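Long-range contacts in transcription termination factor FttA (Pyrococcus horikoshii, PDB 3AF6), which probably terminates transcription genome-wide by cleaving nascent RNA at the polymerase exit channel, as a zinc-dependent nuclease of the metallo-beta-lactamase superfamily: residues D210-L215 / L248-I253; N177-P182 / V328-P333; K181-S186 / I355-H360. All coordinates share one frame; numbering follows the deposited sequence.

Interaction 1 of 3, residues D210-L215 / L248-I253; sequences DESFVL and LLDAII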
# COMPACT_ATOMS: atom_id res chain seq x y z
N ASP A 210 27.83 4.80 2.49
CA ASP A 210 28.58 5.62 3.42
C ASP A 210 27.90 6.98 3.62
O ASP A 210 28.30 7.77 4.48
CB ASP A 210 30.02 5.85 2.93
CG ASP A 210 30.08 6.42 1.51
OD1 ASP A 210 31.01 7.21 1.23
OD2 ASP A 210 29.23 6.07 0.66
N GLU A 211 26.86 7.24 2.85
CA GLU A 211 26.18 8.52 2.96
C GLU A 211 24.75 8.44 3.44
O GLU A 211 24.23 9.40 3.99
CB GLU A 211 26.20 9.24 1.61
CG GLU A 211 25.63 10.67 1.62
CD GLU A 211 26.31 11.58 2.64
OE1 GLU A 211 27.50 11.34 2.95
OE2 GLU A 211 25.67 12.54 3.12
N SER A 212 24.11 7.29 3.26
CA SER A 212 22.70 7.22 3.63
C SER A 212 22.18 5.90 4.14
O SER A 212 22.85 4.87 4.12
CB SER A 212 21.86 7.61 2.41
OG SER A 212 22.37 8.77 1.79
N PHE A 213 20.92 5.95 4.58
CA PHE A 213 20.23 4.79 5.09
C PHE A 213 18.74 4.90 4.76
O PHE A 213 18.11 5.94 4.99
CB PHE A 213 20.41 4.69 6.61
CG PHE A 213 21.80 4.35 7.02
CD1 PHE A 213 22.31 3.07 6.78
CD2 PHE A 213 22.60 5.28 7.67
CE1 PHE A 213 23.61 2.74 7.19
CE2 PHE A 213 23.89 4.96 8.08
CZ PHE A 213 24.40 3.68 7.84
N VAL A 214 18.20 3.83 4.21
CA VAL A 214 16.78 3.78 3.90
C VAL A 214 16.26 2.41 4.31
O VAL A 214 16.94 1.38 4.17
CB VAL A 214 16.49 4.00 2.39
CG1 VAL A 214 17.00 5.36 1.95
CG2 VAL A 214 17.12 2.90 1.58
N LEU A 215 15.04 2.40 4.83
CA LEU A 215 14.41 1.18 5.26
C LEU A 215 13.34 0.81 4.25
O LEU A 215 12.46 1.62 3.95
CB LEU A 215 13.78 1.39 6.64
CG LEU A 215 13.30 0.19 7.45
CD1 LEU A 215 14.38 -0.87 7.50
CD2 LEU A 215 12.94 0.66 8.88
N LEU A 248 19.92 8.71 11.81
CA LEU A 248 20.47 8.68 10.46
C LEU A 248 19.58 8.04 9.38
O LEU A 248 20.01 7.88 8.24
CB LEU A 248 21.82 7.97 10.47
CG LEU A 248 22.92 8.66 11.27
CD1 LEU A 248 24.18 7.79 11.25
CD2 LEU A 248 23.19 10.04 10.68
N LEU A 249 18.35 7.68 9.73
CA LEU A 249 17.46 7.06 8.76
C LEU A 249 16.86 8.11 7.83
O LEU A 249 15.96 8.86 8.22
CB LEU A 249 16.34 6.29 9.47
CG LEU A 249 15.49 5.40 8.56
CD1 LEU A 249 16.37 4.36 7.91
CD2 LEU A 249 14.39 4.73 9.37
N ASP A 250 17.36 8.15 6.60
CA ASP A 250 16.90 9.11 5.59
C ASP A 250 15.45 8.89 5.23
O ASP A 250 14.71 9.84 5.03
CB ASP A 250 17.73 8.97 4.31
CG ASP A 250 19.16 9.44 4.48
OD1 ASP A 250 19.39 10.67 4.49
OD2 ASP A 250 20.05 8.57 4.60
N ALA A 251 15.04 7.63 5.14
CA ALA A 251 13.67 7.35 4.75
C ALA A 251 13.24 5.91 4.89
O ALA A 251 14.06 5.00 4.96
CB ALA A 251 13.46 7.79 3.31
N ILE A 252 11.93 5.72 4.92
CA ILE A 252 11.32 4.40 4.97
C ILE A 252 10.44 4.32 3.71
O ILE A 252 9.81 5.29 3.33
CB ILE A 252 10.44 4.22 6.23
CG1 ILE A 252 11.30 4.32 7.49
CG2 ILE A 252 9.74 2.87 6.18
CD1 ILE A 252 10.52 4.21 8.81
N ILE A 253 10.42 3.17 3.06
CA ILE A 253 9.60 3.01 1.87
C ILE A 253 8.72 1.79 2.09
O ILE A 253 9.18 0.79 2.63
CB ILE A 253 10.47 2.76 0.62
CG1 ILE A 253 11.58 3.81 0.55
CG2 ILE A 253 9.61 2.81 -0.64
CD1 ILE A 253 12.55 3.60 -0.57
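The ring of Phe213 presents an edge to Leu248, whose carbonyl oxygen lies in the ring plane, with Leu248 O 3.7 Å from Phe213 CD2. The two side chains also touch, crossing obliquely, with Phe213 CD2 4.0 Å from Leu248 CB. The second flat group, the carboxylate of Asp250, is turned to the backbone of Phe213. Its OD2 accepts the Phe213 N-H at 2.8 Å, a nearly straight bond (164°) that meets the oxygen almost along its C-O axis. Asp250 CG sits beside its own backbone N (chi1 -69°), which turns the carboxylate toward the backbone N of Phe213. The backbone N of Asp250 also bonds to Phe213 O, so one residue grips both polar atoms of Phe213. The other carboxylate oxygen, OD1, forms a salt bridge with Arg180.

Beyond this point ordinary parallel pairing takes over. Leu215 N reaches Ala251 O at 2.8 Å, and Ile253 N reaches Leu215 O at 2.7 Å. Val214 and Ala251 share one face of the sheet, where Val214 packs on Leu353 and Ile335 of the second sheet; a small alanine and a branched valine suit this interior between sheets. Leu215 and Ile252 share the other face, with Leu215 CB 3.9 Å from Ile252 CG1. Leu249 CD1 comes in on that side too, 4.1 Å from Leu215 CB, and its side chain touches helix 238-245. The two strands are thus neighbours in a beta-alpha-beta crossover of the metallo-beta-lactamase fold, and the second runs on toward zinc ligands His256 and His258. An aspartate that takes an N-H on one oxygen and an arginine on the other is probably kept ionised, its orientation fixed by both partners.

Interaction 2 of 3, residues N177-P182 / V328-P333; sequences NIYRKP and VRDISP
The last turn of helix 164-178, in the archaeal CPSF-KH region, and the chain leaving it pack here against strand 329-332, an outermost strand of the second sheet of the metallo-beta-lactamase domain. Ile178 lies against the strand backbone: its CG2 rests 3.2 Å from Asp330 O, and its CG1 3.6 Å from Ile331 O. Its CG2 methyl also lies over one face of the Tyr179 ring, so this branched aliphatic residue fills the gap between phenol and strand. Tyr179 is the first residue to leave helical geometry. Its side chain crosses that of Asp330 at about a right angle, OH 3.6 Å from Asp330 CB, a contact of packing alone, since the hydroxyl bonds to Pro40 O and the carboxylate pairs with Arg336.

Pro333 projects into the turn that follows the helix. Its CD lies over one face of the Arg180 guanidinium, 3.4 Å from Arg180 CZ, and its CG is 3.5 Å from Arg180 CG. Arg180 starts with CG between its backbone N and carbonyl carbon (chi1 55°) and then runs extended to NE, which carries the flat group across the proline ring. With its face on a proline, the guanidinium still has its N-H edges to offer, and Asp250 and Glu211 take them up. Lys181 contributes only its aliphatic part to this surface: CG approaches Pro333 CB at 3.5 Å. Proline suits this site because its compact, apolar ring packs against both the guanidinium face and Lys181 CG.

Ile331 and Ser332 together stand opposite Ile335, a classic beta bulge in the antiparallel pair 329-332 and 335-341. The arrangement is that of a domain junction, a helix terminus seated on a bulged edge strand of the metallo-beta-lactamase sandwich.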
# COMPACT_ATOMS: atom_id res chain seq x y z
N ASN A 177 17.43 17.95 4.35
CA ASN A 177 18.08 16.67 4.56
C ASN A 177 18.45 16.07 3.21
O ASN A 177 19.62 15.81 2.94
CB ASN A 177 17.14 15.71 5.28
CG ASN A 177 17.58 15.42 6.69
OD1 ASN A 177 18.74 15.08 6.93
ND2 ASN A 177 16.65 15.56 7.64
N ILE A 178 17.44 15.86 2.37
CA ILE A 178 17.66 15.27 1.07
C ILE A 178 18.77 15.98 0.30
O ILE A 178 19.49 15.37 -0.50
CB ILE A 178 16.37 15.28 0.21
CG1 ILE A 178 15.26 14.49 0.92
CG2 ILE A 178 16.64 14.68 -1.18
CD1 ILE A 178 13.94 14.45 0.15
N TYR A 179 18.93 17.28 0.56
CA TYR A 179 19.95 18.06 -0.14
C TYR A 179 21.08 18.55 0.76
O TYR A 179 21.66 19.62 0.52
CB TYR A 179 19.27 19.22 -0.86
CG TYR A 179 18.27 18.71 -1.87
CD1 TYR A 179 18.69 18.22 -3.10
CD2 TYR A 179 16.92 18.60 -1.54
CE1 TYR A 179 17.80 17.63 -3.99
CE2 TYR A 179 16.01 18.01 -2.43
CZ TYR A 179 16.47 17.52 -3.65
OH TYR A 179 15.61 16.90 -4.52
N ARG A 180 21.40 17.77 1.79
CA ARG A 180 22.46 18.12 2.71
C ARG A 180 23.78 18.22 1.94
O ARG A 180 24.82 18.61 2.49
CB ARG A 180 22.57 17.08 3.84
CG ARG A 180 22.74 15.63 3.40
CD ARG A 180 23.02 14.72 4.58
NE ARG A 180 22.96 13.30 4.25
CZ ARG A 180 21.84 12.63 4.00
NH1 ARG A 180 20.68 13.25 4.05
NH2 ARG A 180 21.87 11.33 3.73
N LYS A 181 23.74 17.85 0.66
CA LYS A 181 24.90 17.92 -0.21
C LYS A 181 24.48 17.56 -1.63
O LYS A 181 23.40 17.02 -1.83
CB LYS A 181 26.01 16.99 0.28
CG LYS A 181 25.62 15.53 0.34
CD LYS A 181 26.81 14.69 0.75
CE LYS A 181 27.94 14.80 -0.26
NZ LYS A 181 29.07 13.92 0.12
N PRO A 182 25.33 17.87 -2.62
CA PRO A 182 25.02 17.57 -4.03
C PRO A 182 25.10 16.09 -4.38
O PRO A 182 25.66 15.31 -3.60
CB PRO A 182 26.04 18.41 -4.79
CG PRO A 182 27.21 18.39 -3.87
CD PRO A 182 26.58 18.64 -2.52
N VAL A 328 10.16 9.61 -10.49
CA VAL A 328 11.53 9.60 -9.96
C VAL A 328 11.78 10.75 -8.99
O VAL A 328 11.60 11.91 -9.35
CB VAL A 328 12.55 9.71 -11.12
CG1 VAL A 328 13.96 9.65 -10.58
CG2 VAL A 328 12.32 8.59 -12.11
N ARG A 329 12.20 10.45 -7.77
CA ARG A 329 12.47 11.52 -6.80
C ARG A 329 13.72 11.28 -5.98
O ARG A 329 13.98 10.17 -5.54
CB ARG A 329 11.29 11.69 -5.83
CG ARG A 329 9.96 12.04 -6.48
CD ARG A 329 9.85 13.51 -6.85
NE ARG A 329 8.55 13.80 -7.45
CZ ARG A 329 8.26 13.60 -8.73
NH1 ARG A 329 9.18 13.12 -9.56
NH2 ARG A 329 7.03 13.84 -9.19
N ASP A 330 14.52 12.34 -5.78
CA ASP A 330 15.72 12.25 -4.97
C ASP A 330 15.28 12.16 -3.50
O ASP A 330 14.56 13.05 -3.01
CB ASP A 330 16.59 13.50 -5.14
CG ASP A 330 17.21 13.62 -6.53
OD1 ASP A 330 18.09 14.48 -6.71
OD2 ASP A 330 16.81 12.87 -7.45
N ILE A 331 15.67 11.11 -2.79
CA ILE A 331 15.29 11.01 -1.40
C ILE A 331 16.49 11.12 -0.46
O ILE A 331 16.34 11.10 0.76
CB ILE A 331 14.52 9.70 -1.10
CG1 ILE A 331 15.39 8.47 -1.38
CG2 ILE A 331 13.24 9.66 -1.93
CD1 ILE A 331 14.68 7.17 -1.00
N SER A 332 17.67 11.26 -1.05
CA SER A 332 18.92 11.40 -0.30
C SER A 332 20.01 11.81 -1.28
O SER A 332 19.85 11.67 -2.49
CB SER A 332 19.31 10.06 0.36
OG SER A 332 20.31 9.40 -0.38
N PRO A 333 21.14 12.32 -0.77
CA PRO A 333 22.23 12.74 -1.66
C PRO A 333 22.68 11.69 -2.66
O PRO A 333 23.15 12.04 -3.75
CB PRO A 333 23.33 13.12 -0.68
CG PRO A 333 22.57 13.65 0.48
CD PRO A 333 21.47 12.63 0.63

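Interaction 3 of 3, residues K181-S186 / I355-H360; sequences KPEYKS and IGNGLH
A tight beta-hairpin turn between strands 349-355 and 360-364 meets the connection that leads from helix 164-178 into strand 189-193. The hairpin is closed by reciprocal backbone bonds between Ile355 and His360, and Leu359 and His360 both stand opposite Ile355, which makes a classic beta bulge. No hydrogen bond joins the two segments. Across them there is one CA-H...O contact: Gly356 CA lies 3.4 Å from Tyr184 O, with 168° at the hydrogen. Glycine suits this place because its positive phi is readily adopted without a side chain, and because a CB here would collide with Leu359 CB of the same turn. The backbones pass closely, Lys185 CA lying 4.4 Å from Gly356 CA.

Ser186 meets both Leu359 and Ile355. Its CB stands 3.8 Å from Leu359 CD2, and its OG lies 3.7 Å from Ile355 CG2, while the hydroxyl bonds to Asp334. Leu359, with CG anti to its backbone nitrogen (chi1 -179°), sends the CD2 methyl to the serine and brings CD1 to the aliphatic part of the Lys185 chain, CD1 lying 4.4 Å from Lys185 CE. Leu359 and Ile355 also touch Ile189, so the leucine joins the turn to the first strand of the other sheet.

Nearer the surface, Glu183 and Asn357 cross, their carboxylate and amide planes 49° apart. Glu183 OE1 is 3.9 Å from Asn357 OD1; both are acceptors, so this is proximity and not a bond, and Glu183 OE2 instead forms a salt bridge with Arg336. The Tyr184 ring has Lys181 NZ over one face in a cation-pi contact, and its hydroxyl bonds to Asp210.

The two segments are therefore held to each other by shape and weak C-H contacts, while the strong polar partners, Arg336, Asp334 and Asp210, come from elsewhere in the metallo-beta-lactamase domain.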
# COMPACT_ATOMS: atom_id res chain seq x y z
N LYS A 181 23.74 17.85 0.66
CA LYS A 181 24.90 17.92 -0.21
C LYS A 181 24.48 17.56 -1.63
O LYS A 181 23.40 17.02 -1.83
CB LYS A 181 26.01 16.99 0.28
CG LYS A 181 25.62 15.53 0.34
CD LYS A 181 26.81 14.69 0.75
CE LYS A 181 27.94 14.80 -0.26
NZ LYS A 181 29.07 13.92 0.12
N PRO A 182 25.33 17.87 -2.62
CA PRO A 182 25.02 17.57 -4.03
C PRO A 182 25.10 16.09 -4.38
O PRO A 182 25.66 15.31 -3.60
CB PRO A 182 26.04 18.41 -4.79
CG PRO A 182 27.21 18.39 -3.87
CD PRO A 182 26.58 18.64 -2.52
N GLU A 183 24.55 15.71 -5.53
CA GLU A 183 24.57 14.32 -5.99
C GLU A 183 25.89 13.69 -5.60
O GLU A 183 26.95 14.23 -5.88
CB GLU A 183 24.37 14.21 -7.50
CG GLU A 183 22.94 14.51 -7.95
CD GLU A 183 22.59 13.90 -9.32
OE1 GLU A 183 23.35 14.12 -10.29
OE2 GLU A 183 21.55 13.20 -9.41
N TYR A 184 25.81 12.54 -4.94
CA TYR A 184 26.99 11.86 -4.45
C TYR A 184 27.20 10.47 -5.03
O TYR A 184 26.26 9.73 -5.26
CB TYR A 184 26.88 11.79 -2.93
CG TYR A 184 28.03 11.12 -2.23
CD1 TYR A 184 29.33 11.58 -2.41
CD2 TYR A 184 27.81 10.07 -1.34
CE1 TYR A 184 30.40 10.99 -1.71
CE2 TYR A 184 28.86 9.48 -0.64
CZ TYR A 184 30.16 9.95 -0.83
OH TYR A 184 31.20 9.40 -0.13
N LYS A 185 28.46 10.12 -5.25
CA LYS A 185 28.81 8.80 -5.76
C LYS A 185 29.33 8.01 -4.57
O LYS A 185 30.45 8.22 -4.11
CB LYS A 185 29.89 8.91 -6.84
CG LYS A 185 30.25 7.59 -7.50
CD LYS A 185 31.40 7.75 -8.49
CE LYS A 185 31.82 6.40 -9.08
NZ LYS A 185 32.80 6.54 -10.21
N SER A 186 28.49 7.11 -4.07
CA SER A 186 28.78 6.28 -2.91
C SER A 186 30.06 5.43 -2.98
O SER A 186 30.42 4.92 -4.05
CB SER A 186 27.59 5.34 -2.66
OG SER A 186 26.35 6.03 -2.76
N ILE A 355 21.12 4.20 -6.99
CA ILE A 355 22.14 4.67 -6.05
C ILE A 355 23.37 5.24 -6.74
O ILE A 355 23.91 4.65 -7.67
CB ILE A 355 22.59 3.53 -5.11
CG1 ILE A 355 21.37 2.92 -4.43
CG2 ILE A 355 23.55 4.07 -4.06
CD1 ILE A 355 21.68 1.71 -3.58
N GLY A 356 23.83 6.40 -6.25
CA GLY A 356 24.97 7.07 -6.86
C GLY A 356 24.37 7.63 -8.13
O GLY A 356 23.14 7.64 -8.28
N ASN A 357 25.18 8.14 -9.05
CA ASN A 357 24.58 8.63 -10.28
C ASN A 357 24.94 7.63 -11.37
O ASN A 357 25.65 7.95 -12.33
CB ASN A 357 25.08 10.02 -10.65
CG ASN A 357 24.43 10.56 -11.92
OD1 ASN A 357 23.20 10.62 -12.03
ND2 ASN A 357 25.26 10.96 -12.89
N GLY A 358 24.45 6.40 -11.22
CA GLY A 358 24.73 5.36 -12.19
C GLY A 358 25.64 4.31 -11.60
O GLY A 358 26.09 3.40 -12.29
N LEU A 359 25.90 4.43 -10.30
CA LEU A 359 26.77 3.48 -9.61
C LEU A 359 26.18 2.08 -9.51
O LEU A 359 26.83 1.10 -9.88
CB LEU A 359 27.10 4.01 -8.22
CG LEU A 359 28.03 3.11 -7.39
CD1 LEU A 359 29.35 2.89 -8.15
CD2 LEU A 359 28.30 3.76 -6.03
N HIS A 360 24.96 1.98 -8.99
CA HIS A 360 24.31 0.68 -8.82
C HIS A 360 22.80 0.84 -8.69
O HIS A 360 22.31 1.85 -8.18
CB HIS A 360 24.84 0.00 -7.56
CG HIS A 360 24.52 -1.46 -7.46
ND1 HIS A 360 25.38 -2.43 -7.92
CD2 HIS A 360 23.45 -2.11 -6.96
CE1 HIS A 360 24.85 -3.62 -7.70
NE2 HIS A 360 23.68 -3.45 -7.11

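Overall arrangement
Interaction 1 belongs to the interior of the metallo-beta-lactamase domain, joining neighbouring strands of its first sheet by directed backbone bonds. Interactions 2 and 3 use one continuous piece of chain, sharing Lys181 and Pro182, to seat the chain that follows helix 164-178 against the second sheet; neither has a hydrogen bond between its own segments. Interaction 2 is largely buried and made by packing, with aliphatic groups against backbone and a guanidinium face on proline, whereas interaction 3 is only partly buried. Polar side chains tie the set together: Arg180 forms salt bridges with Glu211 and Asp250, and the Tyr184 hydroxyl probably hydrogen-bonds to Asp210. A probable backbone bond between Tyr184 and Pro333 links interactions 2 and 3.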